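Side-chain contacts in possible protein of nuclear scaffold (Encephalitozoon cuniculi, PDB 3KAE), which is the homodimeric tetratricopeptide-repeat N-terminal domain of Cdc27, a subunit of the anaphase-promoting complex, and probably serves as a protein-binding and assembly scaffold: residues V42-G47 / E68-K73; K79-S84 / G121-L126. One frame throughout, in Å; residues are numbered along the deposited sequence.

Contact 1. Residues V42-G47 / E68-K73; sequences VLYLNG and ESLCYK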
loop_
_atom_site.group_PDB
_atom_site.type_symbol
_atom_site.label_atom_id
_atom_site.label_comp_id
_atom_site.label_asym_id
_atom_site.label_seq_id
_atom_site.Cartn_x
_atom_site.Cartn_y
_atom_site.Cartn_z
ATOM N N VAL C 42 0.653 -5.400 -7.047
ATOM C CA VAL C 42 1.347 -5.893 -5.869
ATOM C C VAL C 42 2.768 -5.348 -5.813
ATOM O O VAL C 42 3.290 -5.026 -4.743
ATOM C CB VAL C 42 1.300 -7.429 -5.799
ATOM C CG1 VAL C 42 2.118 -7.933 -4.627
ATOM C CG2 VAL C 42 -0.139 -7.905 -5.689
ATOM N N LEU C 43 3.379 -5.191 -6.975
ATOM C CA LEU C 43 4.714 -4.598 -7.047
ATOM C C LEU C 43 4.649 -3.120 -6.618
ATOM O O LEU C 43 5.537 -2.616 -5.913
ATOM C CB LEU C 43 5.237 -4.714 -8.481
ATOM C CG LEU C 43 6.598 -5.333 -8.843
ATOM C CD1 LEU C 43 7.092 -6.342 -7.838
ATOM C CD2 LEU C 43 6.520 -5.985 -10.230
ATOM N N TYR C 44 3.601 -2.424 -7.061
ATOM C CA TYR C 44 3.406 -1.025 -6.674
ATOM C C TYR C 44 3.252 -0.968 -5.156
ATOM O O TYR C 44 3.957 -0.223 -4.479
ATOM C CB TYR C 44 2.188 -0.399 -7.372
ATOM C CG TYR C 44 1.904 1.007 -6.875
ATOM C CD1 TYR C 44 2.520 2.113 -7.463
ATOM C CD2 TYR C 44 1.064 1.227 -5.786
ATOM C CE1 TYR C 44 2.290 3.391 -7.001
ATOM C CE2 TYR C 44 0.814 2.512 -5.329
ATOM C CZ TYR C 44 1.433 3.585 -5.938
ATOM O OH TYR C 44 1.217 4.852 -5.475
ATOM N N LEU C 45 2.364 -1.797 -4.621
ATOM C CA LEU C 45 2.127 -1.821 -3.185
ATOM C C LEU C 45 3.395 -2.081 -2.388
ATOM O O LEU C 45 3.532 -1.614 -1.260
ATOM C CB LEU C 45 1.054 -2.840 -2.821
ATOM C CG LEU C 45 -0.353 -2.491 -3.316
ATOM C CD1 LEU C 45 -1.297 -3.693 -3.150
ATOM C CD2 LEU C 45 -0.902 -1.230 -2.599
ATOM N N ASN C 46 4.330 -2.820 -2.980
ATOM C CA ASN C 46 5.549 -3.177 -2.271
ATOM C C ASN C 46 6.619 -2.116 -2.435
ATOM O O ASN C 46 7.765 -2.300 -2.024
ATOM C CB ASN C 46 6.061 -4.548 -2.723
ATOM C CG ASN C 46 7.116 -5.105 -1.794
ATOM O OD1 ASN C 46 8.131 -5.667 -2.235
ATOM N ND2 ASN C 46 6.893 -4.944 -0.495
ATOM N N GLY C 47 6.238 -1.002 -3.058
ATOM C CA GLY C 47 7.134 0.128 -3.248
ATOM C C GLY C 47 8.093 -0.022 -4.415
ATOM O O GLY C 47 9.070 0.721 -4.498
ATOM N N GLU C 68 0.584 3.216 -14.098
ATOM C CA GLU C 68 1.747 3.706 -14.762
ATOM C C GLU C 68 2.035 5.128 -14.301
ATOM O O GLU C 68 3.162 5.447 -13.904
ATOM C CB GLU C 68 1.521 3.667 -16.270
ATOM C CG GLU C 68 2.779 3.552 -17.060
ATOM C CD GLU C 68 2.508 3.365 -18.538
ATOM O OE1 GLU C 68 1.969 2.305 -18.938
ATOM O OE2 GLU C 68 2.842 4.289 -19.296
ATOM N N SER C 69 1.000 5.975 -14.346
ATOM C CA SER C 69 1.093 7.353 -13.873
ATOM C C SER C 69 1.536 7.416 -12.409
ATOM O O SER C 69 2.402 8.210 -12.057
ATOM C CB SER C 69 -0.243 8.077 -14.052
ATOM O OG SER C 69 -0.062 9.487 -13.963
ATOM N N LEU C 70 0.985 6.549 -11.560
ATOM C CA LEU C 70 1.412 6.526 -10.153
ATOM C C LEU C 70 2.902 6.230 -10.015
ATOM O O LEU C 70 3.595 6.898 -9.236
ATOM C CB LEU C 70 0.624 5.512 -9.329
ATOM C CG LEU C 70 -0.893 5.641 -9.265
ATOM C CD1 LEU C 70 -1.465 4.503 -8.390
ATOM C CD2 LEU C 70 -1.277 7.025 -8.733
ATOM N N CYS C 71 3.385 5.224 -10.763
ATOM C CA CYS C 71 4.784 4.804 -10.682
ATOM C C CYS C 71 5.672 5.918 -11.174
ATOM O O CYS C 71 6.692 6.222 -10.565
ATOM C CB CYS C 71 5.059 3.527 -11.514
ATOM S SG CYS C 71 4.238 2.022 -10.925
ATOM N N TYR C 72 5.283 6.526 -12.289
ATOM C CA TYR C 72 5.992 7.694 -12.822
ATOM C C TYR C 72 6.050 8.848 -11.838
ATOM O O TYR C 72 7.070 9.520 -11.731
ATOM C CB TYR C 72 5.384 8.144 -14.149
ATOM C CG TYR C 72 5.817 7.296 -15.331
ATOM C CD1 TYR C 72 7.149 6.932 -15.499
ATOM C CD2 TYR C 72 4.896 6.867 -16.278
ATOM C CE1 TYR C 72 7.558 6.147 -16.584
ATOM C CE2 TYR C 72 5.289 6.088 -17.355
ATOM C CZ TYR C 72 6.617 5.733 -17.500
ATOM O OH TYR C 72 6.999 4.967 -18.569
ATOM N N LYS C 73 4.956 9.071 -11.116
ATOM C CA LYS C 73 4.903 10.149 -10.145
ATOM C C LYS C 73 5.857 9.874 -8.981
ATOM O O LYS C 73 6.563 10.767 -8.521
ATOM C CB LYS C 73 3.469 10.363 -9.652
ATOM C CG LYS C 73 3.292 11.536 -8.674
ATOM C CD LYS C 73 1.832 11.672 -8.250
ATOM C CE LYS C 73 1.647 12.813 -7.258
ATOM N NZ LYS C 73 2.365 12.525 -5.990
#

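Contact 2. Residues K79-S84 / G121-L126; sequences KKAIKS and GDLCTL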
loop_
_atom_site.group_PDB
_atom_site.type_symbol
_atom_site.label_atom_id
_atom_site.label_comp_id
_atom_site.label_asym_id
_atom_site.label_seq_id
_atom_site.Cartn_x
_atom_site.Cartn_y
_atom_site.Cartn_z
ATOM N N LYS C 79 6.246 14.165 -16.723
ATOM C CA LYS C 79 5.796 14.280 -18.101
ATOM C C LYS C 79 5.187 12.957 -18.519
ATOM O O LYS C 79 4.179 12.910 -19.223
ATOM C CB LYS C 79 6.951 14.655 -19.021
ATOM N N LYS C 80 5.809 11.872 -18.078
ATOM C CA LYS C 80 5.316 10.544 -18.406
ATOM C C LYS C 80 4.060 10.226 -17.606
ATOM O O LYS C 80 3.095 9.692 -18.159
ATOM C CB LYS C 80 6.401 9.496 -18.196
ATOM C CG LYS C 80 7.525 9.571 -19.225
ATOM C CD LYS C 80 8.464 8.365 -19.140
ATOM C CE LYS C 80 9.529 8.391 -20.232
ATOM N NZ LYS C 80 10.707 9.247 -19.896
ATOM N N ALA C 81 4.068 10.578 -16.316
ATOM C CA ALA C 81 2.877 10.453 -15.477
ATOM C C ALA C 81 1.675 11.089 -16.156
ATOM O O ALA C 81 0.622 10.462 -16.288
ATOM C CB ALA C 81 3.115 11.061 -14.103
ATOM N N ILE C 82 1.847 12.335 -16.593
ATOM C CA ILE C 82 0.803 13.066 -17.291
ATOM C C ILE C 82 0.379 12.366 -18.583
ATOM O O ILE C 82 -0.805 12.142 -18.830
ATOM C CB ILE C 82 1.273 14.486 -17.632
ATOM C CG1 ILE C 82 1.529 15.266 -16.341
ATOM C CG2 ILE C 82 0.253 15.182 -18.549
ATOM C CD1 ILE C 82 1.951 16.722 -16.547
ATOM N N LYS C 83 1.349 12.032 -19.418
ATOM C CA LYS C 83 1.051 11.353 -20.674
ATOM C C LYS C 83 0.219 10.093 -20.432
ATOM O O LYS C 83 -0.724 9.811 -21.167
ATOM C CB LYS C 83 2.338 11.011 -21.424
ATOM N N SER C 84 0.559 9.349 -19.387
ATOM C CA SER C 84 -0.134 8.093 -19.102
ATOM C C SER C 84 -1.606 8.337 -18.802
ATOM O O SER C 84 -2.470 7.595 -19.266
ATOM C CB SER C 84 0.528 7.333 -17.939
ATOM O OG SER C 84 1.755 6.757 -18.337
ATOM N N GLY C 121 -4.027 17.302 -11.634
ATOM C CA GLY C 121 -3.829 18.587 -10.994
ATOM C C GLY C 121 -2.493 18.600 -10.287
ATOM O O GLY C 121 -1.715 19.550 -10.419
ATOM N N ASP C 122 -2.229 17.536 -9.532
ATOM C CA ASP C 122 -0.961 17.377 -8.815
ATOM C C ASP C 122 0.229 17.396 -9.758
ATOM O O ASP C 122 1.229 18.075 -9.500
ATOM C CB ASP C 122 -0.953 16.067 -8.019
ATOM C CG ASP C 122 -1.952 16.072 -6.875
ATOM O OD1 ASP C 122 -2.455 17.172 -6.544
ATOM O OD2 ASP C 122 -2.235 14.984 -6.310
ATOM N N LEU C 123 0.110 16.648 -10.853
ATOM C CA LEU C 123 1.168 16.577 -11.849
ATOM C C LEU C 123 1.461 17.935 -12.500
ATOM O O LEU C 123 2.633 18.315 -12.589
ATOM C CB LEU C 123 0.863 15.499 -12.905
ATOM C CG LEU C 123 0.708 14.086 -12.296
ATOM C CD1 LEU C 123 0.033 13.114 -13.264
ATOM C CD2 LEU C 123 2.044 13.528 -11.804
ATOM N N CYS C 124 0.420 18.642 -12.963
ATOM C CA CYS C 124 0.595 19.990 -13.553
ATOM C C CYS C 124 1.281 20.889 -12.560
ATOM O O CYS C 124 2.246 21.551 -12.892
ATOM C CB CYS C 124 -0.730 20.642 -13.956
ATOM S SG CYS C 124 -1.537 19.857 -15.350
ATOM N N THR C 125 0.782 20.880 -11.328
ATOM C CA THR C 125 1.371 21.665 -10.251
ATOM C C THR C 125 2.841 21.327 -10.007
ATOM O O THR C 125 3.697 22.209 -10.029
ATOM C CB THR C 125 0.604 21.480 -8.944
ATOM O OG1 THR C 125 -0.713 22.021 -9.083
ATOM C CG2 THR C 125 1.333 22.175 -7.805
ATOM N N LEU C 126 3.131 20.053 -9.766
ATOM C CA LEU C 126 4.494 19.635 -9.474
ATOM C C LEU C 126 5.396 19.934 -10.663
ATOM O O LEU C 126 6.613 20.076 -10.522
ATOM C CB LEU C 126 4.524 18.143 -9.183
ATOM C CG LEU C 126 3.992 17.708 -7.826
ATOM C CD1 LEU C 126 3.612 16.231 -7.857
ATOM C CD2 LEU C 126 5.033 17.987 -6.763
#

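Contact 1. Residues V42-G47 / E68-K73
Tyr44, near the end of helix 36-45, reaches across to helix 62-74 and meets Leu70 and Cys71 there. All three side chains are buried, and 145 Å² of surface is covered in total.

The apolar part of the contact belongs to Leu70. Its CB lies 3.6 Å from CE1 of Tyr44, while its CD1 sits over one face of the ring, 3.9 Å from CZ. The two side chains cross at roughly a right angle, and the leucine meets the hydroxyl-bearing end of the ring. That end is brought to the neighbouring helix because CG of Tyr44 stands anti to the backbone N (chi1 175°).

The sulfur contact has a different geometry. SG of Cys71 is 3.9 Å from CD1 of Tyr44. It lies 5.2 Å from the centroid of the Tyr44 ring. Its direction, 81° from the ring normal, places it at the rim, near the ring plane. This is a Cys sulfur-aromatic contact of the edge-on kind.

At the backbone, Gly47 with its positive phi is the C-prime residue of a Schellman motif that ends the helix just beyond Tyr44. Around the ring, Tyr67 makes an edge-to-face contact, Tyr49 also meets it, and Arg16 of the second subunit packs on both Tyr44 and Leu70.

Across the two segments the chemistry is therefore carbon and sulfur against an aromatic ring, with no hydrogen bond between them: cohesion here depends on the fit around Tyr44, at a place where the second subunit also packs.

Contact 2. Residues K79-S84 / G121-L126
Leu123 of helix 113-126 packs against Ala81 and Ile82, consecutive residues of helix 78-89, and each meets a different part of it. CD2 of Leu123 lies 3.5 Å from CB of Ala81, and its CD1 is 3.8 Å from the same methyl, so both ends of the leucine fork touch the alanine. The stem of the leucine goes to Ile82, whose CG1 is 3.5 Å from CB of Leu123.

The isoleucine rotamer accounts for this reach. Although its CB does not point straight at the other helix, CG1 stands anti to the carbonyl carbon (chi1 -64°) and the chain continues extended to CD1, which comes within 4.3 Å of Cys124 N. The Ile82 and Leu123 side chains lie alongside each other and point in opposite senses. On the far helix, OG1 of Thr125 donates to Gly121 O at 3.0 Å from above the carbonyl plane, while Thr125 N reaches that oxygen from the other face.

The helix segments approach to 9.6 Å and run nearly antiparallel, at 151° between their directions. Near-antiparallel packing of helices through apolar side chains is consistent with the all-helical, tetratricopeptide-repeat architecture of this domain.

How the contacts relate
From the N terminus, contact 1 closes first, bringing helix 62-74 back to helix 36-45 over an intervening segment that holds helix 49-57. Contact 2 then opens on helix 78-89, the next helix, and closes a longer loop to helix 113-126. The two loops are in series, neither nested nor crossed, with centres about 15 Å apart. Successive helices 62-74 and 78-89 join them: Ser69 OG lies 2.6 Å from Ala81 O, a probable hydrogen bond, and Tyr72 packs on Ala81, Lys80 and Ser84. Together they link helices 36-45, 62-74, 78-89 and 113-126 within the helical array.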